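Local coordinates for protein streptomycin 3''-adenylyltransferase (Enterococcus faecalis, PDB 6SXJ) that confers spectinomycin resistance by transferring the adenylyl group of ATP to the antibiotic, giving 9-O-adenylylspectinomycin and diphosphate, at residues Ile166-Tyr177 / Val241-Leu252. Residues are numbered along the deposited sequence; the frame is centred on the assembly and turned at random.
Sequences IMDSSEELIDNY and VNLTINYLNNRL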
loop_
_atom_site.group_PDB
_atom_site.type_symbol
_atom_site.label_atom_id
_atom_site.label_comp_id
_atom_site.label_asym_id
_atom_site.label_seq_id
_atom_site.Cartn_x
_atom_site.Cartn_y
_atom_site.Cartn_z
ATOM N N ILE A 166 7.066 -8.620 -6.561
ATOM C CA ILE A 166 7.361 -9.007 -5.183
ATOM C C ILE A 166 8.855 -9.241 -4.993
ATOM O O ILE A 166 9.446 -8.801 -3.999
ATOM C CB ILE A 166 6.541 -10.251 -4.796
ATOM C CG1 ILE A 166 5.081 -9.871 -4.542
ATOM C CG2 ILE A 166 7.154 -10.927 -3.569
ATOM C CD1 ILE A 166 4.167 -11.052 -4.323
ATOM N N MET A 167 9.493 -9.944 -5.931
ATOM C CA MET A 167 10.903 -10.272 -5.764
ATOM C C MET A 167 11.768 -9.019 -5.776
ATOM O O MET A 167 12.697 -8.880 -4.971
ATOM C CB MET A 167 11.354 -11.223 -6.868
ATOM C CG MET A 167 10.524 -12.477 -7.032
ATOM S SD MET A 167 10.040 -13.257 -5.488
ATOM C CE MET A 167 11.612 -13.731 -4.803
ATOM N N ASP A 168 11.487 -8.093 -6.686
ATOM C CA ASP A 168 12.297 -6.883 -6.752
ATOM C C ASP A 168 12.156 -6.058 -5.473
ATOM O O ASP A 168 13.134 -5.473 -4.992
ATOM C CB ASP A 168 11.904 -6.059 -7.978
ATOM C CG ASP A 168 12.495 -6.595 -9.271
ATOM O OD1 ASP A 168 13.211 -7.606 -9.211
ATOM O OD2 ASP A 168 12.240 -6.002 -10.347
ATOM N N SER A 169 10.971 -6.068 -4.860
ATOM C CA SER A 169 10.780 -5.321 -3.620
ATOM C C SER A 169 11.492 -5.990 -2.451
ATOM O O SER A 169 12.076 -5.310 -1.598
ATOM C CB SER A 169 9.291 -5.188 -3.318
ATOM O OG SER A 169 9.093 -4.683 -2.011
ATOM N N SER A 170 11.463 -7.323 -2.400
ATOM C CA SER A 170 12.190 -8.028 -1.351
ATOM C C SER A 170 13.684 -7.756 -1.440
ATOM O O SER A 170 14.368 -7.682 -0.412
ATOM C CB SER A 170 11.932 -9.531 -1.446
ATOM O OG SER A 170 12.511 -10.060 -2.629
ATOM N N GLU A 171 14.208 -7.604 -2.660
ATOM C CA GLU A 171 15.649 -7.466 -2.835
ATOM C C GLU A 171 16.173 -6.211 -2.147
ATOM O O GLU A 171 17.263 -6.224 -1.562
ATOM C CB GLU A 171 15.994 -7.448 -4.323
ATOM C CG GLU A 171 16.703 -8.704 -4.805
ATOM C CD GLU A 171 16.521 -8.948 -6.293
ATOM O OE1 GLU A 171 16.703 -10.104 -6.732
ATOM O OE2 GLU A 171 16.201 -7.985 -7.023
ATOM N N GLU A 172 15.419 -5.114 -2.215
ATOM C CA GLU A 172 15.788 -3.913 -1.482
ATOM C C GLU A 172 15.304 -3.956 -0.041
ATOM O O GLU A 172 15.879 -3.273 0.813
ATOM C CB GLU A 172 15.235 -2.678 -2.193
ATOM C CG GLU A 172 16.068 -2.261 -3.406
ATOM C CD GLU A 172 15.597 -0.966 -4.019
ATOM O OE1 GLU A 172 16.089 -0.608 -5.111
ATOM O OE2 GLU A 172 14.720 -0.314 -3.414
ATOM N N LEU A 173 14.270 -4.751 0.241
ATOM C CA LEU A 173 13.772 -4.883 1.608
ATOM C C LEU A 173 14.818 -5.501 2.528
ATOM O O LEU A 173 15.019 -5.036 3.656
ATOM C CB LEU A 173 12.510 -5.737 1.605
ATOM C CG LEU A 173 11.549 -5.642 2.783
ATOM C CD1 LEU A 173 10.121 -5.768 2.288
ATOM C CD2 LEU A 173 11.872 -6.725 3.785
ATOM N N ILE A 174 15.510 -6.540 2.063
ATOM C CA ILE A 174 16.529 -7.185 2.882
ATOM C C ILE A 174 17.677 -6.237 3.193
ATOM O O ILE A 174 18.418 -6.457 4.157
ATOM C CB ILE A 174 17.062 -8.457 2.186
ATOM C CG1 ILE A 174 17.413 -8.166 0.723
ATOM C CG2 ILE A 174 16.041 -9.580 2.270
ATOM C CD1 ILE A 174 18.873 -7.810 0.495
ATOM N N ASP A 175 17.852 -5.188 2.391
ATOM C CA ASP A 175 18.944 -4.241 2.581
ATOM C C ASP A 175 18.534 -3.026 3.399
ATOM O O ASP A 175 19.399 -2.212 3.748
ATOM C CB ASP A 175 19.482 -3.783 1.218
ATOM C CG ASP A 175 20.981 -3.560 1.230
ATOM O OD1 ASP A 175 21.661 -4.090 2.134
ATOM O OD2 ASP A 175 21.480 -2.853 0.330
ATOM N N ASN A 176 17.255 -2.915 3.746
ATOM C CA ASN A 176 16.709 -1.718 4.360
ATOM C C ASN A 176 15.684 -2.061 5.419
ATOM O O ASN A 176 14.619 -1.448 5.515
ATOM C CB ASN A 176 16.081 -0.815 3.310
ATOM C CG ASN A 176 17.124 -0.182 2.402
ATOM O OD1 ASN A 176 17.759 0.867 2.679
ATOM N ND2 ASN A 176 17.350 -0.862 1.323
ATOM N N TYR A 177 16.001 -3.063 6.221
ATOM C CA TYR A 177 15.161 -3.414 7.347
ATOM C C TYR A 177 15.632 -2.769 8.637
ATOM O O TYR A 177 14.853 -2.706 9.593
ATOM C CB TYR A 177 15.110 -4.934 7.513
ATOM C CG TYR A 177 16.397 -5.554 8.002
ATOM C CD1 TYR A 177 16.639 -5.706 9.360
ATOM C CD2 TYR A 177 17.366 -5.992 7.111
ATOM C CE1 TYR A 177 17.808 -6.276 9.816
ATOM C CE2 TYR A 177 18.543 -6.565 7.561
ATOM C CZ TYR A 177 18.755 -6.703 8.916
ATOM O OH TYR A 177 19.918 -7.272 9.377
ATOM N N VAL A 241 17.395 -9.911 13.992
ATOM C CA VAL A 241 16.465 -9.773 12.877
ATOM C C VAL A 241 17.097 -10.258 11.581
ATOM O O VAL A 241 16.395 -10.706 10.665
ATOM C CB VAL A 241 16.005 -8.307 12.757
ATOM C CG1 VAL A 241 15.111 -8.130 11.540
ATOM C CG2 VAL A 241 15.289 -7.863 14.030
ATOM N N ASN A 242 18.421 -10.145 11.466
ATOM C CA ASN A 242 19.088 -10.563 10.241
ATOM C C ASN A 242 18.741 -12.005 9.892
ATOM O O ASN A 242 18.457 -12.321 8.731
ATOM C CB ASN A 242 20.601 -10.383 10.393
ATOM C CG ASN A 242 21.116 -10.888 11.725
ATOM O OD1 ASN A 242 20.591 -10.533 12.784
ATOM N ND2 ASN A 242 22.149 -11.726 11.680
ATOM N N LEU A 243 18.731 -12.890 10.890
ATOM C CA LEU A 243 18.529 -14.313 10.623
ATOM C C LEU A 243 17.151 -14.584 10.041
ATOM O O LEU A 243 17.006 -15.347 9.078
ATOM C CB LEU A 243 18.730 -15.111 11.912
ATOM C CG LEU A 243 20.043 -14.793 12.624
ATOM C CD1 LEU A 243 20.178 -15.552 13.919
ATOM C CD2 LEU A 243 21.211 -15.099 11.695
ATOM N N THR A 244 16.117 -13.983 10.628
ATOM C CA THR A 244 14.765 -14.230 10.135
ATOM C C THR A 244 14.562 -13.609 8.760
ATOM O O THR A 244 13.940 -14.217 7.882
ATOM C CB THR A 244 13.740 -13.688 11.133
ATOM O OG1 THR A 244 13.848 -14.401 12.372
ATOM C CG2 THR A 244 12.343 -13.841 10.590
ATOM N N ILE A 245 15.064 -12.388 8.557
ATOM C CA ILE A 245 15.033 -11.785 7.226
ATOM C C ILE A 245 15.645 -12.744 6.213
ATOM O O ILE A 245 15.061 -13.028 5.156
ATOM C CB ILE A 245 15.769 -10.432 7.238
ATOM C CG1 ILE A 245 15.031 -9.426 8.129
ATOM C CG2 ILE A 245 15.917 -9.884 5.827
ATOM C CD1 ILE A 245 13.918 -8.680 7.421
ATOM N N ASN A 246 16.842 -13.255 6.521
ATOM C CA ASN A 246 17.487 -14.228 5.648
ATOM C C ASN A 246 16.596 -15.448 5.452
ATOM O O ASN A 246 16.375 -15.897 4.323
ATOM C CB ASN A 246 18.842 -14.635 6.230
ATOM C CG ASN A 246 19.862 -13.515 6.168
ATOM O OD1 ASN A 246 19.685 -12.542 5.429
ATOM N ND2 ASN A 246 20.936 -13.640 6.950
ATOM N N TYR A 247 16.057 -15.981 6.550
ATOM C CA TYR A 247 15.175 -17.138 6.453
ATOM C C TYR A 247 13.979 -16.848 5.553
ATOM O O TYR A 247 13.670 -17.619 4.636
ATOM C CB TYR A 247 14.694 -17.548 7.845
ATOM C CG TYR A 247 13.493 -18.465 7.793
ATOM C CD1 TYR A 247 13.641 -19.794 7.417
ATOM C CD2 TYR A 247 12.212 -18.004 8.093
ATOM C CE1 TYR A 247 12.561 -20.642 7.349
ATOM C CE2 TYR A 247 11.118 -18.854 8.033
ATOM C CZ TYR A 247 11.303 -20.175 7.658
ATOM O OH TYR A 247 10.235 -21.043 7.585
ATOM N N LEU A 248 13.275 -15.744 5.818
ATOM C CA LEU A 248 12.092 -15.417 5.031
ATOM C C LEU A 248 12.448 -15.176 3.572
ATOM O O LEU A 248 11.701 -15.568 2.668
ATOM C CB LEU A 248 11.403 -14.187 5.620
ATOM C CG LEU A 248 10.828 -14.396 7.023
ATOM C CD1 LEU A 248 10.304 -13.104 7.612
ATOM C CD2 LEU A 248 9.741 -15.453 6.938
ATOM N N ASN A 249 13.581 -14.515 3.324
ATOM C CA ASN A 249 13.985 -14.238 1.951
ATOM C C ASN A 249 14.278 -15.531 1.198
ATOM O O ASN A 249 13.790 -15.741 0.081
ATOM C CB ASN A 249 15.207 -13.317 1.947
ATOM C CG ASN A 249 15.532 -12.788 0.565
ATOM O OD1 ASN A 249 14.655 -12.312 -0.152
ATOM N ND2 ASN A 249 16.798 -12.875 0.185
ATOM N N ASN A 250 15.085 -16.412 1.790
ATOM C CA ASN A 250 15.385 -17.679 1.132
ATOM C C ASN A 250 14.116 -18.498 0.925
ATOM O O ASN A 250 13.865 -19.004 -0.173
ATOM C CB ASN A 250 16.425 -18.451 1.944
ATOM C CG ASN A 250 17.829 -17.866 1.797
ATOM O OD1 ASN A 250 18.502 -17.577 2.789
ATOM N ND2 ASN A 250 18.271 -17.683 0.553
ATOM N N ARG A 251 13.291 -18.625 1.969
ATOM C CA ARG A 251 11.987 -19.266 1.808
ATOM C C ARG A 251 11.225 -18.672 0.629
ATOM O O ARG A 251 10.617 -19.401 -0.163
ATOM C CB ARG A 251 11.184 -19.112 3.100
ATOM C CG ARG A 251 9.924 -19.950 3.214
ATOM C CD ARG A 251 9.091 -19.430 4.381
ATOM N NE ARG A 251 8.318 -20.458 5.066
ATOM C CZ ARG A 251 7.282 -21.093 4.529
ATOM N NH1 ARG A 251 6.904 -20.817 3.287
ATOM N NH2 ARG A 251 6.629 -22.010 5.231
ATOM N N LEU A 252 11.264 -17.345 0.490
ATOM C CA LEU A 252 10.571 -16.690 -0.614
ATOM C C LEU A 252 11.238 -16.995 -1.948
ATOM O O LEU A 252 10.553 -17.245 -2.946
ATOM C CB LEU A 252 10.529 -15.184 -0.366
ATOM C CG LEU A 252 10.002 -14.256 -1.464
ATOM C CD1 LEU A 252 8.578 -14.602 -1.854
ATOM C CD2 LEU A 252 10.098 -12.801 -0.989
#
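Tyr177 and Ile245 meet in a CH-pi contact: CG1 of Ile245 lies over one face of the phenol ring, 4.2 Å from its centroid and displaced toward the rim on the CG side, while CD1 of Ile245 touches the tyrosine CB. Val241 CG1 packs obliquely against the ring, 3.6 Å from CD1 of Tyr177, and the phenol oxygen ends beside the aliphatic part of Asn242, its OH 3.3 Å from Asn242 CB. The other branch of Ile245, CG2, meets Ile174 CG2 at 3.6 Å; the same Ile174 methyl also packs against the amide of Asn249, 3.7 Å from its CG. Segments 166-173 and 241-252 run nearly antiparallel, at 161°, their axes approaching to 11.0 Å, within the all-helical C-terminal domain, of the aminoglycoside adenylyltransferase family. Toward the far end, Met167 and Leu252 reach for each other tip to tip, CE of Met167 lying 3.7 Å from CG of Leu252, because the methionine chain folds back at chi2 and chi3 (-42° and -64°). Leu252 CD2 rests on CB of Ser170, and Ser170 OG turns back to its own helix and donates to Met167 O at 2.6 Å, a carbonyl that also accepts from Glu171 N. Tyr177 and Leu173 also touch Ser184 of helix 181-196, and Val241 leans on Trp236. Thr244 OG1 is hydrogen-bonded to Arg221 and His218, tying helix 241-253 to helix 216-229.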